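Local coordinates for protein (2Z,6E)-hedycaryol synthase (Kitasatospora setae, PDB 4MC3) that catalyses the magnesium-dependent 1,11-cyclisation of (2E,6E)-farnesyl diphosphate, with water, to (2Z,6E)-hedycaryol and diphosphate, at residues A27-E30 and W31-A34; G144-E147 and A148-T152; Y153-E156 and A157-A161. One frame throughout, in Å; residues are numbered along the deposited sequence.

Three local contacts sample two helices of an all-helical class I terpene synthase. Nearest the N terminus, contact 1 joins residues one turn apart on helix 21-35, a helix whose side chains pack against helices 41-50, 52-59 and 65-84. Contacts 2 and 3 follow one another directly on helix 136-160: 144-152 carries the pocket residue F149, and 153-161 leads from Y153 to the last turn. None of the three closes a loop, and none nests in or crosses another. The centres of contacts 2 and 3 are about 14 Å apart, whereas those of contacts 1 and 2 are about 24 Å apart. Helices 95-107 and 168-178 pack against side chains of both contacts on helix 136-160.

Contact 1: A27-E30 and W31-A34; sequences AMWE and WIDA
Four successive i to i+4 hydrogen bonds join A27-E30 to W31-A34 as one continuous alpha-helix, from W31 N to A27 O through to A34 N to E30 O; the shortest, D33 N to W29 O, measures 2.8 Å. On the inward side of this helix I32 is held between two residues of the preceding turn. Its CG1 lies anti to the carbonyl carbon (chi1 -72°), and the extended chi2 carries CD1 back over the W29 indole. There CD1 makes a CH-pi contact, 4.0 Å from the centroid of the W29 six-membered ring and 15° off its normal. The second branch, CG2, reaches the ring at W29 CZ3, 3.8 Å away. M28 runs alongside I32, its CG 3.9 Å from I32 CD1; the CD1 methyl thus lies between the M28 chain and the face of the W29 ring. D33 OD1 comes to the edge of the indole, 4.0 Å from W29 CE3. Beyond this cluster, W29 and I32 press on M47 of helix 41-50, while M28 meets L72 and I32 meets A76 of helix 65-84. The arrangement is i, i+3 and i, i+4 packing on one side of an amphipathic helix, here in the alpha-helical class I terpene synthase fold.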
loop_
_atom_site.group_PDB
_atom_site.type_symbol
_atom_site.label_atom_id
_atom_site.label_comp_id
_atom_site.label_asym_id
_atom_site.label_seq_id
_atom_site.Cartn_x
_atom_site.Cartn_y
_atom_site.Cartn_z
ATOM N N ALA A 27 -3.577 10.291 -18.412
ATOM C CA ALA A 27 -3.582 8.913 -18.899
ATOM C C ALA A 27 -4.476 8.047 -17.981
ATOM O O ALA A 27 -5.175 7.166 -18.438
ATOM C CB ALA A 27 -2.196 8.351 -18.968
ATOM N N MET A 28 -4.412 8.281 -16.675
ATOM C CA MET A 28 -5.272 7.553 -15.735
ATOM C C MET A 28 -6.745 7.732 -16.056
ATOM O O MET A 28 -7.506 6.766 -16.176
ATOM C CB MET A 28 -5.009 8.023 -14.329
ATOM C CG MET A 28 -5.811 7.311 -13.259
ATOM S SD MET A 28 -5.815 8.080 -11.623
ATOM C CE MET A 28 -6.764 9.602 -11.967
ATOM N N TRP A 29 -7.152 8.983 -16.211
ATOM C CA TRP A 29 -8.545 9.307 -16.505
ATOM C C TRP A 29 -9.020 8.749 -17.827
ATOM O O TRP A 29 -10.161 8.318 -17.964
ATOM C CB TRP A 29 -8.749 10.824 -16.460
ATOM C CG TRP A 29 -9.091 11.232 -15.161
ATOM C CD1 TRP A 29 -8.309 11.890 -14.278
ATOM C CD2 TRP A 29 -10.289 10.900 -14.477
ATOM N NE1 TRP A 29 -8.957 12.025 -13.099
ATOM C CE2 TRP A 29 -10.187 11.428 -13.194
ATOM C CE3 TRP A 29 -11.478 10.216 -14.854
ATOM C CZ2 TRP A 29 -11.226 11.342 -12.265
ATOM C CZ3 TRP A 29 -12.495 10.118 -13.940
ATOM C CH2 TRP A 29 -12.366 10.677 -12.653
ATOM N N GLU A 30 -8.170 8.793 -18.821
ATOM C CA GLU A 30 -8.441 8.134 -20.081
ATOM C C GLU A 30 -8.709 6.630 -19.923
ATOM O O GLU A 30 -9.637 6.061 -20.522
ATOM C CB GLU A 30 -7.250 8.415 -20.933
ATOM C CG GLU A 30 -7.132 7.640 -22.182
ATOM C CD GLU A 30 -6.892 8.551 -23.343
ATOM O OE1 GLU A 30 -6.169 9.603 -23.282
ATOM O OE2 GLU A 30 -7.497 8.172 -24.317
ATOM N N TRP A 31 -7.919 5.986 -19.073
ATOM C CA TRP A 31 -8.099 4.541 -18.837
ATOM C C TRP A 31 -9.413 4.301 -18.070
ATOM O O TRP A 31 -10.177 3.334 -18.342
ATOM C CB TRP A 31 -6.876 3.997 -18.104
ATOM C CG TRP A 31 -6.930 2.538 -17.815
ATOM C CD1 TRP A 31 -6.566 1.532 -18.652
ATOM C CD2 TRP A 31 -7.310 1.930 -16.595
ATOM N NE1 TRP A 31 -6.738 0.319 -18.051
ATOM C CE2 TRP A 31 -7.184 0.538 -16.773
ATOM C CE3 TRP A 31 -7.734 2.411 -15.351
ATOM C CZ2 TRP A 31 -7.484 -0.355 -15.760
ATOM C CZ3 TRP A 31 -8.009 1.526 -14.364
ATOM C CH2 TRP A 31 -7.899 0.176 -14.565
ATOM N N ILE A 32 -9.671 5.145 -17.092
ATOM C CA ILE A 32 -10.905 5.093 -16.324
ATOM C C ILE A 32 -12.109 5.206 -17.258
ATOM O O ILE A 32 -13.067 4.422 -17.167
ATOM C CB ILE A 32 -10.974 6.198 -15.274
ATOM C CG1 ILE A 32 -9.998 5.904 -14.110
ATOM C CG2 ILE A 32 -12.394 6.395 -14.752
ATOM C CD1 ILE A 32 -9.696 7.135 -13.264
ATOM N N ASP A 33 -12.031 6.192 -18.148
ATOM C CA ASP A 33 -13.110 6.444 -19.105
ATOM C C ASP A 33 -13.323 5.244 -19.999
ATOM O O ASP A 33 -14.438 4.783 -20.105
ATOM C CB ASP A 33 -12.779 7.668 -19.974
ATOM C CG ASP A 33 -12.920 8.998 -19.225
ATOM O OD1 ASP A 33 -13.540 9.038 -18.128
ATOM O OD2 ASP A 33 -12.398 10.010 -19.752
ATOM N N ALA A 34 -12.229 4.701 -20.542
ATOM C CA ALA A 34 -12.233 3.527 -21.427
ATOM C C ALA A 34 -12.839 2.287 -20.777
ATOM O O ALA A 34 -13.500 1.498 -21.462
ATOM C CB ALA A 34 -10.826 3.255 -21.927
#

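Contact 2: G144-E147 and A148-T152; sequences GHFE and AFLQT
F146 meets both F149 and L150, three and four residues further along the helix, and its side chain can be followed outward from CB. With CG anti to the backbone N (chi1 -164°), CB directs the ring along the helix surface, where different ring atoms find different neighbours. The CD2-CE2 side of the ring meets L150: CE2 approaches L150 CD1 to 3.7 Å, CD2 lies almost as near the same methyl, and CE2 also touches L150 CG. F149 CD2 sits over one face of the F146 ring, displaced toward the rim, 4.1 Å from F146 CE1. The two phenyl rings run side by side with centroids 5.6 Å apart and planes inclined at 38°, an oblique pair. Both make edge-to-face contacts with W183, and F146 makes another with W74, which extends the aromatic cluster beyond this helix. Backbone bonds from A148 N to G144 O through Q151 N to E147 O keep the turn regular. After it, F149 O accepts T152 OG1 at 2.7 Å as well as T152 N, two donors on one carbonyl. On the more polar side E147 OE2 is bonded to H109 and Q151 OE1 to R105, while H145 ND1 is bonded to D186. F149 touches the bound nerolidol and is important for stabilising the cation at C-11; its ring, which neighbours F146 and W183, lines the active-site pocket of this class I terpene cyclase.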
loop_
_atom_site.group_PDB
_atom_site.type_symbol
_atom_site.label_atom_id
_atom_site.label_comp_id
_atom_site.label_asym_id
_atom_site.label_seq_id
_atom_site.Cartn_x
_atom_site.Cartn_y
_atom_site.Cartn_z
ATOM N N GLY A 144 0.723 -12.173 -4.484
ATOM C CA GLY A 144 0.525 -12.505 -3.086
ATOM C C GLY A 144 0.170 -11.290 -2.245
ATOM O O GLY A 144 -0.737 -11.331 -1.415
ATOM N N HIS A 145 0.861 -10.189 -2.502
ATOM C CA HIS A 145 0.553 -8.948 -1.773
ATOM C C HIS A 145 -0.838 -8.387 -2.118
ATOM O O HIS A 145 -1.526 -7.845 -1.231
ATOM C CB HIS A 145 1.638 -7.953 -2.071
ATOM C CG HIS A 145 2.960 -8.261 -1.449
ATOM N ND1 HIS A 145 4.141 -7.799 -1.995
ATOM C CD2 HIS A 145 3.295 -8.871 -0.284
ATOM C CE1 HIS A 145 5.149 -8.176 -1.240
ATOM N NE2 HIS A 145 4.662 -8.835 -0.199
ATOM N N PHE A 146 -1.223 -8.417 -3.401
ATOM C CA PHE A 146 -2.516 -7.930 -3.841
ATOM C C PHE A 146 -3.653 -8.792 -3.304
ATOM O O PHE A 146 -4.703 -8.288 -2.863
ATOM C CB PHE A 146 -2.527 -7.715 -5.335
ATOM C CG PHE A 146 -3.700 -6.867 -5.789
ATOM C CD1 PHE A 146 -3.611 -5.494 -5.636
ATOM C CD2 PHE A 146 -4.893 -7.403 -6.326
ATOM C CE1 PHE A 146 -4.676 -4.691 -6.001
ATOM C CE2 PHE A 146 -5.943 -6.567 -6.659
ATOM C CZ PHE A 146 -5.812 -5.229 -6.527
ATOM N N GLU A 147 -3.464 -10.109 -3.368
ATOM C CA GLU A 147 -4.444 -11.036 -2.814
ATOM C C GLU A 147 -4.577 -10.859 -1.319
ATOM O O GLU A 147 -5.700 -10.908 -0.821
ATOM C CB GLU A 147 -4.143 -12.516 -3.143
ATOM C CG GLU A 147 -4.383 -12.835 -4.607
ATOM C CD GLU A 147 -4.231 -14.284 -4.974
ATOM O OE1 GLU A 147 -3.412 -14.978 -4.407
ATOM O OE2 GLU A 147 -4.960 -14.695 -5.858
ATOM N N ALA A 148 -3.469 -10.648 -0.615
ATOM C CA ALA A 148 -3.502 -10.402 0.847
ATOM C C ALA A 148 -4.367 -9.127 1.108
ATOM O O ALA A 148 -5.181 -9.093 2.000
ATOM C CB ALA A 148 -2.134 -10.258 1.451
ATOM N N PHE A 149 -4.129 -8.067 0.343
ATOM C CA PHE A 149 -4.914 -6.805 0.411
ATOM C C PHE A 149 -6.393 -7.128 0.215
ATOM O O PHE A 149 -7.221 -6.725 1.015
ATOM C CB PHE A 149 -4.368 -5.825 -0.641
ATOM C CG PHE A 149 -5.250 -4.686 -0.926
ATOM C CD1 PHE A 149 -5.285 -3.555 -0.101
ATOM C CD2 PHE A 149 -6.003 -4.688 -2.092
ATOM C CE1 PHE A 149 -6.139 -2.505 -0.401
ATOM C CE2 PHE A 149 -6.827 -3.677 -2.381
ATOM C CZ PHE A 149 -6.935 -2.595 -1.555
ATOM N N LEU A 150 -6.746 -7.871 -0.836
ATOM C CA LEU A 150 -8.162 -8.142 -1.147
ATOM C C LEU A 150 -8.808 -8.962 0.005
ATOM O O LEU A 150 -9.913 -8.679 0.425
ATOM C CB LEU A 150 -8.272 -8.909 -2.448
ATOM C CG LEU A 150 -7.978 -8.087 -3.715
ATOM C CD1 LEU A 150 -8.071 -9.024 -4.893
ATOM C CD2 LEU A 150 -8.885 -6.925 -3.867
ATOM N N GLN A 151 -8.061 -9.909 0.520
ATOM C CA GLN A 151 -8.556 -10.805 1.566
ATOM C C GLN A 151 -8.876 -10.078 2.838
ATOM O O GLN A 151 -9.771 -10.516 3.602
ATOM C CB GLN A 151 -7.602 -11.938 1.824
ATOM C CG GLN A 151 -8.198 -13.085 2.676
ATOM C CD GLN A 151 -9.363 -13.832 2.002
ATOM O OE1 GLN A 151 -9.630 -13.712 0.769
ATOM N NE2 GLN A 151 -10.105 -14.582 2.810
ATOM N N THR A 152 -8.232 -8.940 3.098
ATOM C CA THR A 152 -8.541 -8.168 4.318
ATOM C C THR A 152 -9.968 -7.714 4.380
ATOM O O THR A 152 -10.514 -7.602 5.511
ATOM C CB THR A 152 -7.577 -6.991 4.550
ATOM O OG1 THR A 152 -7.731 -5.967 3.558
ATOM C CG2 THR A 152 -6.190 -7.516 4.679
#

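Contact 3: Y153-E156 and A157-A161; sequences YTTE and AGLNA
T155 and L159 meet because their first torsions send both side chains the same way: T155 OG1 lies anti to the carbonyl carbon (chi1 -60°), which leaves CG2 anti to the backbone N and alongside L159, whose CG is anti to its own carbonyl carbon (chi1 -72°). T155 CG2 approaches L159 CD1 to 4.0 Å. L159 CG also rests 3.5 Å from T155 O, the carbonyl that receives L159 N at 3.0 Å in a nearly straight bond of 172°. R174 of helix 168-178 touches both side chains. The other branch of T155 turns back: OG1 makes a weak hydrogen bond to Q151 O in the preceding turn.

This is the C-terminal part of helix 136-160, one of the helices of the class I terpene synthase fold, and its start stands beside the metal-binding region. Y153 OH is hydrogen-bonded to OD1 of D82, a residue of the DDXXXE motif, and the tyrosine side chain lies close to F149 as well. If D82 binds magnesium as in relatives, Y153 is probably a second-shell partner whose hydroxyl could help orient the carboxylate. The backbone carbonyl of Y153 also has two donors, a weak bond from A157 N at 3.3 Å and one from R97.

E156 is buried, and its extended chain carries the carboxylate away from the helix to two partners: OE2 forms a salt bridge with R174, and OE1 is hydrogen-bonded to Y234. Partners on both oxygens should restrict its rotation, and the arginine probably stabilises its charged form. Nearer the helix end, N160 folds its amide back over the preceding turn, with CG 3.2 Å from E156 O, while that oxygen accepts N160 N at 3.0 Å. H236 packs against the side chains of both E156 and N160.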
loop_
_atom_site.group_PDB
_atom_site.type_symbol
_atom_site.label_atom_id
_atom_site.label_comp_id
_atom_site.label_asym_id
_atom_site.label_seq_id
_atom_site.Cartn_x
_atom_site.Cartn_y
_atom_site.Cartn_z
ATOM N N TYR A 153 -10.623 -7.510 3.239
ATOM C CA TYR A 153 -12.053 -7.198 3.205
ATOM C C TYR A 153 -12.876 -8.332 3.815
ATOM O O TYR A 153 -13.783 -8.060 4.656
ATOM C CB TYR A 153 -12.512 -6.881 1.806
ATOM C CG TYR A 153 -12.025 -5.555 1.249
ATOM C CD1 TYR A 153 -12.680 -4.368 1.564
ATOM C CD2 TYR A 153 -10.950 -5.496 0.345
ATOM C CE1 TYR A 153 -12.258 -3.155 1.036
ATOM C CE2 TYR A 153 -10.491 -4.269 -0.158
ATOM C CZ TYR A 153 -11.157 -3.107 0.178
ATOM O OH TYR A 153 -10.765 -1.858 -0.313
ATOM N N THR A 154 -12.522 -9.572 3.486
ATOM C CA THR A 154 -13.214 -10.727 4.022
ATOM C C THR A 154 -12.846 -10.959 5.490
ATOM O O THR A 154 -13.719 -11.189 6.294
ATOM C CB THR A 154 -12.814 -11.964 3.222
ATOM O OG1 THR A 154 -13.253 -11.792 1.862
ATOM C CG2 THR A 154 -13.344 -13.188 3.835
ATOM N N THR A 155 -11.561 -10.872 5.858
ATOM C CA THR A 155 -11.154 -11.010 7.271
ATOM C C THR A 155 -11.894 -10.075 8.220
ATOM O O THR A 155 -12.425 -10.503 9.283
ATOM C CB THR A 155 -9.659 -10.804 7.414
ATOM O OG1 THR A 155 -9.014 -11.796 6.618
ATOM C CG2 THR A 155 -9.227 -10.967 8.900
ATOM N N GLU A 156 -11.946 -8.798 7.866
ATOM C CA GLU A 156 -12.554 -7.848 8.761
ATOM C C GLU A 156 -14.054 -8.096 8.896
ATOM O O GLU A 156 -14.589 -7.978 9.997
ATOM C CB GLU A 156 -12.165 -6.424 8.326
ATOM C CG GLU A 156 -10.634 -6.272 8.475
ATOM C CD GLU A 156 -10.104 -4.852 8.493
ATOM O OE1 GLU A 156 -10.812 -3.982 7.919
ATOM O OE2 GLU A 156 -8.965 -4.625 9.076
ATOM N N ALA A 157 -14.729 -8.526 7.821
ATOM C CA ALA A 157 -16.163 -8.794 7.905
ATOM C C ALA A 157 -16.405 -10.000 8.840
ATOM O O ALA A 157 -17.372 -10.016 9.593
ATOM C CB ALA A 157 -16.749 -9.026 6.522
ATOM N N GLY A 158 -15.507 -10.978 8.806
ATOM C CA GLY A 158 -15.589 -12.187 9.669
ATOM C C GLY A 158 -15.454 -11.831 11.131
ATOM O O GLY A 158 -16.226 -12.287 11.972
ATOM N N LEU A 159 -14.456 -11.012 11.428
ATOM C CA LEU A 159 -14.242 -10.469 12.764
ATOM C C LEU A 159 -15.411 -9.667 13.303
ATOM O O LEU A 159 -15.697 -9.729 14.515
ATOM C CB LEU A 159 -12.955 -9.627 12.794
ATOM C CG LEU A 159 -11.695 -10.510 12.712
ATOM C CD1 LEU A 159 -10.454 -9.675 12.524
ATOM C CD2 LEU A 159 -11.501 -11.449 13.907
ATOM N N ASN A 160 -16.092 -8.939 12.434
ATOM C CA ASN A 160 -17.291 -8.203 12.827
ATOM C C ASN A 160 -18.421 -9.098 13.363
ATOM O O ASN A 160 -19.239 -8.641 14.165
ATOM C CB ASN A 160 -17.825 -7.408 11.656
ATOM C CG ASN A 160 -16.949 -6.234 11.312
ATOM O OD1 ASN A 160 -16.116 -5.795 12.121
ATOM N ND2 ASN A 160 -17.126 -5.713 10.102
ATOM N N ALA A 161 -18.484 -10.350 12.894
ATOM C CA ALA A 161 -19.460 -11.332 13.422
ATOM C C ALA A 161 -19.195 -11.774 14.865
ATOM O O ALA A 161 -20.113 -12.243 15.550
ATOM C CB ALA A 161 -19.549 -12.552 12.507
#